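Local coordinates for 49 protein (Murid herpesvirus 4, PDB 6A4V) that probably interacts with poly(ADP-ribose) polymerase 1 and is thought to facilitate virus replication, at residues B[141-146]-B[219-224]; B[248-253]-B[287-292]; B[280-285]-B[302-307]. All blocks are in the same frame, centred on the assembly; numbering follows the deposited sequence.

Contact 1: B[141-146]-B[219-224]; sequences NLLGCQ and VLVYWV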
# COMPACT_ATOMS: atom_id res chain seq x y z
N ASN B 141 -36.43 -2.17 -11.90
CA ASN B 141 -37.66 -1.41 -11.76
C ASN B 141 -37.51 0.11 -11.84
O ASN B 141 -38.52 0.79 -12.22
CB ASN B 141 -38.38 -1.74 -10.47
CG ASN B 141 -39.20 -2.99 -10.66
OD1 ASN B 141 -40.40 -2.89 -10.84
ND2 ASN B 141 -38.56 -4.16 -10.64
N LEU B 142 -36.38 0.68 -11.39
CA LEU B 142 -36.23 2.12 -11.54
C LEU B 142 -36.14 2.37 -13.05
O LEU B 142 -36.73 3.30 -13.58
CB LEU B 142 -35.02 2.71 -10.79
CG LEU B 142 -35.02 2.57 -9.27
CD1 LEU B 142 -33.62 2.47 -8.73
CD2 LEU B 142 -35.74 3.71 -8.58
N LEU B 143 -35.41 1.50 -13.72
CA LEU B 143 -35.25 1.57 -15.18
C LEU B 143 -36.62 1.53 -15.88
O LEU B 143 -36.84 2.26 -16.87
CB LEU B 143 -34.34 0.42 -15.62
CG LEU B 143 -32.85 0.67 -15.39
CD1 LEU B 143 -32.03 -0.58 -15.69
CD2 LEU B 143 -32.37 1.85 -16.22
N GLY B 144 -37.55 0.73 -15.34
CA GLY B 144 -38.82 0.48 -15.99
C GLY B 144 -39.70 1.72 -16.01
O GLY B 144 -40.44 1.96 -16.98
N CYS B 145 -39.59 2.52 -14.94
CA CYS B 145 -40.14 3.86 -14.89
C CYS B 145 -39.67 4.68 -16.11
O CYS B 145 -40.47 5.31 -16.79
CB CYS B 145 -39.76 4.53 -13.58
SG CYS B 145 -40.29 3.60 -12.12
N GLN B 146 -38.36 4.69 -16.41
CA GLN B 146 -37.85 5.50 -17.54
C GLN B 146 -38.44 4.98 -18.85
O GLN B 146 -38.99 5.75 -19.62
CB GLN B 146 -36.32 5.50 -17.61
CG GLN B 146 -35.69 6.88 -17.43
CD GLN B 146 -34.26 6.92 -17.92
OE1 GLN B 146 -33.52 5.95 -17.84
NE2 GLN B 146 -33.87 8.07 -18.46
N VAL B 219 -24.88 4.04 -13.99
CA VAL B 219 -23.93 4.00 -12.91
C VAL B 219 -24.48 3.11 -11.79
O VAL B 219 -23.73 2.39 -11.13
CB VAL B 219 -23.65 5.43 -12.40
CG1 VAL B 219 -23.15 5.48 -10.96
CG2 VAL B 219 -22.69 6.17 -13.30
N LEU B 220 -25.77 3.23 -11.50
CA LEU B 220 -26.37 2.37 -10.48
C LEU B 220 -26.17 0.91 -10.86
O LEU B 220 -25.92 0.05 -10.02
CB LEU B 220 -27.87 2.61 -10.37
CG LEU B 220 -28.54 1.71 -9.35
CD1 LEU B 220 -27.78 1.73 -8.02
CD2 LEU B 220 -29.98 2.12 -9.14
N VAL B 221 -26.33 0.66 -12.15
CA VAL B 221 -26.32 -0.64 -12.66
C VAL B 221 -24.94 -1.21 -12.41
O VAL B 221 -24.79 -2.36 -12.01
CB VAL B 221 -26.63 -0.68 -14.17
CG1 VAL B 221 -25.99 -1.89 -14.81
CG2 VAL B 221 -28.11 -0.64 -14.45
N TYR B 222 -23.96 -0.40 -12.80
CA TYR B 222 -22.55 -0.81 -12.82
C TYR B 222 -22.15 -1.13 -11.38
O TYR B 222 -21.58 -2.15 -11.13
CB TYR B 222 -21.72 0.33 -13.42
CG TYR B 222 -20.23 0.22 -13.30
CD1 TYR B 222 -19.47 -0.36 -14.31
CD2 TYR B 222 -19.55 0.76 -12.22
CE1 TYR B 222 -18.09 -0.41 -14.24
CE2 TYR B 222 -18.16 0.73 -12.15
CZ TYR B 222 -17.43 0.12 -13.15
OH TYR B 222 -16.06 0.05 -13.12
N TRP B 223 -22.52 -0.27 -10.44
CA TRP B 223 -22.17 -0.51 -9.07
C TRP B 223 -22.95 -1.67 -8.45
O TRP B 223 -22.44 -2.33 -7.55
CB TRP B 223 -22.28 0.75 -8.22
CG TRP B 223 -21.15 1.67 -8.53
CD1 TRP B 223 -21.21 2.84 -9.21
CD2 TRP B 223 -19.77 1.46 -8.21
NE1 TRP B 223 -19.97 3.39 -9.33
CE2 TRP B 223 -19.06 2.58 -8.70
CE3 TRP B 223 -19.07 0.51 -7.46
CZ2 TRP B 223 -17.68 2.72 -8.54
CZ3 TRP B 223 -17.72 0.67 -7.28
CH2 TRP B 223 -17.03 1.73 -7.85
N VAL B 224 -24.14 -1.96 -8.96
CA VAL B 224 -24.82 -3.11 -8.45
C VAL B 224 -24.04 -4.34 -8.93
O VAL B 224 -23.83 -5.25 -8.20
CB VAL B 224 -26.30 -3.18 -8.90
CG1 VAL B 224 -26.80 -4.60 -8.98
CG2 VAL B 224 -27.23 -2.38 -8.01

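Contact 2: B[248-253]-B[287-292]; sequences ALFKNH and HRLQTS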
# COMPACT_ATOMS: atom_id res chain seq x y z
N ALA B 248 2.62 -20.18 -1.42
CA ALA B 248 3.27 -21.51 -1.81
C ALA B 248 4.24 -21.33 -2.99
O ALA B 248 5.47 -21.59 -2.98
CB ALA B 248 2.15 -22.39 -2.22
N LEU B 249 3.70 -20.71 -4.01
CA LEU B 249 4.38 -20.63 -5.23
C LEU B 249 5.63 -19.80 -4.97
O LEU B 249 6.62 -20.13 -5.50
CB LEU B 249 3.43 -20.05 -6.27
CG LEU B 249 3.74 -20.26 -7.75
CD1 LEU B 249 3.95 -21.73 -8.10
CD2 LEU B 249 2.61 -19.66 -8.61
N PHE B 250 5.58 -18.80 -4.06
CA PHE B 250 6.77 -17.96 -3.76
C PHE B 250 7.73 -18.75 -2.86
O PHE B 250 8.98 -18.77 -3.05
CB PHE B 250 6.27 -16.63 -3.20
CG PHE B 250 7.31 -15.70 -2.65
CD1 PHE B 250 8.34 -15.25 -3.44
CD2 PHE B 250 7.19 -15.18 -1.36
CE1 PHE B 250 9.34 -14.45 -2.92
CE2 PHE B 250 8.13 -14.28 -0.87
CZ PHE B 250 9.24 -13.96 -1.64
N LYS B 251 7.20 -19.30 -1.78
CA LYS B 251 8.12 -20.07 -0.87
C LYS B 251 8.89 -21.20 -1.61
O LYS B 251 10.02 -21.49 -1.34
CB LYS B 251 7.27 -20.73 0.21
CG LYS B 251 8.03 -21.43 1.30
CD LYS B 251 7.29 -22.68 1.80
CE LYS B 251 5.81 -22.49 2.05
NZ LYS B 251 5.25 -23.75 2.62
N ASN B 252 8.19 -21.96 -2.46
CA ASN B 252 8.76 -23.08 -3.17
C ASN B 252 9.76 -22.61 -4.25
O ASN B 252 10.77 -23.34 -4.57
CB ASN B 252 7.66 -23.99 -3.72
CG ASN B 252 6.95 -24.72 -2.61
OD1 ASN B 252 7.60 -25.37 -1.78
ND2 ASN B 252 5.61 -24.71 -2.65
N HIS B 253 9.56 -21.42 -4.82
CA HIS B 253 10.54 -21.00 -5.81
C HIS B 253 11.75 -20.48 -5.08
O HIS B 253 12.82 -20.57 -5.66
CB HIS B 253 10.06 -19.97 -6.82
CG HIS B 253 9.33 -20.51 -7.99
ND1 HIS B 253 9.99 -21.01 -9.10
CD2 HIS B 253 8.01 -20.51 -8.27
CE1 HIS B 253 9.08 -21.33 -10.00
NE2 HIS B 253 7.84 -21.07 -9.50
N HIS B 287 11.03 -17.98 6.00
CA HIS B 287 10.60 -18.71 7.12
C HIS B 287 9.79 -17.80 8.07
O HIS B 287 8.83 -18.28 8.74
CB HIS B 287 11.81 -19.32 7.84
CG HIS B 287 11.40 -20.36 8.84
ND1 HIS B 287 11.01 -20.02 10.14
CD2 HIS B 287 11.23 -21.69 8.72
CE1 HIS B 287 10.66 -21.12 10.79
NE2 HIS B 287 10.78 -22.15 9.93
N ARG B 288 10.20 -16.52 8.21
CA ARG B 288 9.44 -15.64 9.11
C ARG B 288 8.10 -15.28 8.46
O ARG B 288 7.10 -15.14 9.18
CB ARG B 288 10.15 -14.32 9.44
CG ARG B 288 9.47 -13.49 10.54
CD ARG B 288 9.57 -14.22 11.88
NE ARG B 288 9.06 -13.44 12.99
CZ ARG B 288 7.83 -13.54 13.50
NH1 ARG B 288 7.13 -14.66 13.37
NH2 ARG B 288 7.31 -12.49 14.13
N LEU B 289 8.12 -15.07 7.12
CA LEU B 289 6.96 -14.74 6.39
C LEU B 289 5.79 -15.72 6.61
O LEU B 289 4.62 -15.34 6.45
CB LEU B 289 7.35 -14.65 4.93
CG LEU B 289 6.27 -14.13 3.99
CD1 LEU B 289 5.88 -12.68 4.35
CD2 LEU B 289 6.82 -14.25 2.57
N GLN B 290 6.06 -16.95 7.00
CA GLN B 290 4.99 -17.90 7.11
C GLN B 290 4.23 -17.68 8.41
O GLN B 290 3.12 -18.19 8.55
CB GLN B 290 5.48 -19.35 7.01
CG GLN B 290 6.43 -19.63 5.86
CD GLN B 290 5.85 -19.31 4.50
OE1 GLN B 290 6.51 -18.67 3.67
NE2 GLN B 290 4.59 -19.66 4.33
N THR B 291 4.82 -16.98 9.39
CA THR B 291 4.12 -16.80 10.68
C THR B 291 3.71 -15.34 10.86
O THR B 291 2.77 -15.07 11.53
CB THR B 291 4.94 -17.35 11.84
OG1 THR B 291 6.30 -16.98 11.58
CG2 THR B 291 4.83 -18.85 11.97
N SER B 292 4.47 -14.41 10.26
CA SER B 292 4.07 -13.00 10.13
C SER B 292 4.17 -12.53 8.68
O SER B 292 5.24 -12.02 8.16
CB SER B 292 4.84 -12.09 11.04
OG SER B 292 6.21 -12.38 10.94

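Contact 3: B[280-285]-B[302-307]; sequences SNLNHL and LICLRG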
# COMPACT_ATOMS: atom_id res chain seq x y z
N SER B 280 21.15 -16.97 2.74
CA SER B 280 20.81 -17.45 4.05
C SER B 280 19.79 -16.51 4.67
O SER B 280 18.79 -16.92 5.29
CB SER B 280 22.04 -17.59 4.92
OG SER B 280 21.67 -18.08 6.20
N ASN B 281 20.02 -15.23 4.43
CA ASN B 281 19.15 -14.14 4.84
C ASN B 281 17.75 -14.35 4.22
O ASN B 281 16.73 -14.31 4.93
CB ASN B 281 19.79 -12.84 4.40
CG ASN B 281 19.26 -11.62 5.11
OD1 ASN B 281 19.01 -11.65 6.32
ND2 ASN B 281 19.07 -10.56 4.33
N LEU B 282 17.73 -14.56 2.90
CA LEU B 282 16.52 -14.77 2.13
C LEU B 282 15.72 -15.90 2.76
O LEU B 282 14.50 -15.85 2.85
CB LEU B 282 16.81 -15.10 0.66
CG LEU B 282 15.51 -15.31 -0.15
CD1 LEU B 282 14.52 -14.20 0.21
CD2 LEU B 282 15.75 -15.31 -1.66
N ASN B 283 16.44 -16.94 3.18
CA ASN B 283 15.79 -18.14 3.71
C ASN B 283 15.11 -17.83 5.04
O ASN B 283 13.94 -18.15 5.23
CB ASN B 283 16.78 -19.31 3.74
CG ASN B 283 16.26 -20.44 4.60
OD1 ASN B 283 15.28 -21.10 4.24
ND2 ASN B 283 16.82 -20.52 5.80
N HIS B 284 15.84 -17.12 5.94
CA HIS B 284 15.31 -16.65 7.27
C HIS B 284 14.05 -15.80 7.11
O HIS B 284 13.09 -15.91 7.88
CB HIS B 284 16.37 -15.80 8.00
CG HIS B 284 17.54 -16.56 8.53
ND1 HIS B 284 18.85 -16.12 8.36
CD2 HIS B 284 17.61 -17.71 9.26
CE1 HIS B 284 19.68 -16.96 8.95
NE2 HIS B 284 18.94 -17.95 9.50
N LEU B 285 14.07 -14.92 6.09
CA LEU B 285 12.94 -14.10 5.83
C LEU B 285 11.71 -14.93 5.45
O LEU B 285 10.56 -14.64 6.00
CB LEU B 285 13.34 -13.08 4.74
CG LEU B 285 14.11 -11.87 5.31
CD1 LEU B 285 14.74 -11.07 4.21
CD2 LEU B 285 13.22 -11.03 6.17
N LEU B 302 12.29 -7.91 -0.93
CA LEU B 302 12.53 -7.19 -2.19
C LEU B 302 13.94 -6.66 -2.23
O LEU B 302 14.61 -6.79 -3.22
CB LEU B 302 11.52 -6.03 -2.31
CG LEU B 302 10.21 -6.44 -2.94
CD1 LEU B 302 9.04 -5.58 -2.49
CD2 LEU B 302 10.35 -6.50 -4.46
N ILE B 303 14.37 -5.99 -1.16
CA ILE B 303 15.64 -5.36 -1.22
C ILE B 303 16.68 -6.47 -1.37
O ILE B 303 17.59 -6.40 -2.22
CB ILE B 303 15.91 -4.37 -0.05
CG1 ILE B 303 16.91 -3.32 -0.50
CG2 ILE B 303 16.42 -5.03 1.24
CD1 ILE B 303 16.44 -2.55 -1.72
N CYS B 304 16.42 -7.58 -0.69
CA CYS B 304 17.30 -8.72 -0.68
C CYS B 304 17.35 -9.46 -2.04
O CYS B 304 18.40 -9.92 -2.55
CB CYS B 304 16.91 -9.62 0.48
SG CYS B 304 17.80 -11.19 0.45
N LEU B 305 16.22 -9.61 -2.70
CA LEU B 305 16.29 -10.18 -4.04
C LEU B 305 17.08 -9.23 -4.98
O LEU B 305 17.92 -9.68 -5.73
CB LEU B 305 14.86 -10.36 -4.51
CG LEU B 305 14.07 -11.42 -3.76
CD1 LEU B 305 12.63 -11.38 -4.19
CD2 LEU B 305 14.67 -12.79 -4.01
N ARG B 306 16.78 -7.94 -4.96
CA ARG B 306 17.54 -6.92 -5.74
C ARG B 306 19.05 -7.07 -5.44
O ARG B 306 19.89 -7.20 -6.36
CB ARG B 306 17.09 -5.49 -5.41
CG ARG B 306 16.91 -4.58 -6.63
CD ARG B 306 17.20 -3.09 -6.40
NE ARG B 306 16.18 -2.29 -5.72
CZ ARG B 306 16.33 -1.01 -5.31
NH1 ARG B 306 17.47 -0.36 -5.50
NH2 ARG B 306 15.33 -0.40 -4.69
N GLY B 307 19.41 -7.10 -4.15
CA GLY B 307 20.82 -7.35 -3.79
C GLY B 307 21.40 -8.55 -4.54
O GLY B 307 22.54 -8.53 -4.95

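Contact 1: B[141-146]-B[219-224]
L142 reaches across to L220 with a single methyl, CD1, which lies 3.7 Å from L220 CD2. The two side chains cross at about a right angle, and the second branch of each is turned off the line of contact: L142 CD2 is 6.0 Å from L220 CD2, and L220 CD1 is 5.9 Å from L142 CD1. CG anti to the backbone N (chi1 178°) directs L220 outward and lets CD2 reach the meeting point. The next residue on each helix repeats the scheme, slightly looser. L143 CD1 approaches V221 CG2 at 4.1 Å, again nearly at right angles, while L143 CD2 remains 5.2 Å from V221 CG2. The valine branch that does the touching is the one opposite the carbonyl carbon; CG1, opposite the backbone N (chi1 153°), takes no part.

The two touches are separate, since L220 CD2 is 7.4 Å from L143 CD1. The backbones stay well apart, with L143 CA and V221 CA at 9.5 Å, so only side-chain ends bridge the gap, burying 106 Å² in total. Such methyl-to-methyl bridging between the helices of a mostly helical bundle joins helix 131-146 to helix 213-235, which lie far apart in sequence. All four residues are buried, and the pairing is wholly apolar.

Further helices close the sides. F113, I116 and L117 of helix 111-126 pack on L142, and H100 of helix 89-104 on L220, placing the leucine pair among four helices. L143 also leans on L217, one turn before V221 on helix 213-235, and on I150 in the loop that follows its own helix. V221 is covered in addition by L169, while its backbone O receives a hydrogen bond from S225 OG.

Contact 2: B[248-253]-B[287-292]
F250 and L289 supply the apolar part of this contact, and a leucine methyl meets the rim of the ring. L289 CD2 lies 3.7 Å from F250 CE2 and 4.1 Å from F250 CD2, in the plane of the ring, so it addresses an edge and not a face. The two side chains cross at about a right angle. Both have CG opposite the backbone N (F250 chi1 172°), which extends each of them from its own backbone into the space between the segments.

A second, more peripheral touch has a mixed character. The aliphatic chain of K251 passes obliquely by the end of Q290, with K251 CE 4.0 Å from Q290 CD. The lysine chain bends in its middle, and the glutamine is itself bent at chi2 (-58°), which brings its amide back toward the lysine methylenes. This is van der Waals contact at the solvent-facing margin.

Hydrogen bonds organise the 287-292 side from within. The carbonyl R288 O gathers T291 N and S292 N, each at 2.9 Å, and also T291 OG1 at 3.1 Å; the hydroxyl donor is tilted 33° from the carbonyl plane. S292 OG adds a weak bond to R288 O, and lies over one face of the R288 guanidinium, 3.2 Å above its plane. R288 NH1 returns a weak bond to T291 OG1. The network holds the turn at 290-292 against R288; Q290, at its start, is one of the residues that touch helix 238-262.

Within the bundle, V297, F298 and I301 of helix 295-312 pack on L289, and I301 also on F250. L69 and L72 of helix 61-85 cover more of F250, so the phenylalanine joins helix 238-262 to three others: 61-85, 274-289 and 295-312.

Contact 3: B[280-285]-B[302-307]
N281 comes first, its amide nitrogen ND2 lying 4.1 Å from C304 SG, a van der Waals approach. Next in sequence, L282 makes the main contact in two places. Its CB sits 4.0 Å from C304 SG, while farther out L282 CD2 meets L305 CD2 at 3.6 Å, the two leucines crossing at a slant. With CG anti to the backbone N (chi1 -180°), L282 carries CD2 beyond the cysteine to L305. A turn on, L285 makes a looser approach, with CD1 4.6 Å from C304 CB.

C304 SG thus lies against both L282 CB and N281 ND2, and C304 has the largest share of the buried surface, 66 Å². The 6.7 Å between L282 CA and C304 CA is consistent with the small cysteine side chain at this position; the local axes approach to 10.1 Å.

The axes make an angle of 156°, close to antiparallel, as expected of a helical hairpin formed by consecutive helices 274-289 and 295-312. V254 and L257 of helix 238-262 pack on L282 and L66 of helix 61-85 on L305, while R99 of the second subunit packs on N281 and L285.

Contacts 2 and 3 are neighbours, their centres 12 Å apart, and both use helix 274-289. Their segments alternate along the chain; this helix pairs with helix 238-262 in one and with helix 295-312 in the other, and I301 packs on residues of both. Contact 1 lies on the opposite side of the chain's centre, 45 Å from contact 2 and 51 Å from contact 3 between centres, with nearest atoms about 28 Å away in each case. Helices 213-235 and 238-262 follow each other in sequence and lead from contact 1 to contact 2. The second subunit packs on contact 3 and, through its E95, makes a long, weak ion pair with R288 of contact 2, but does not touch contact 1.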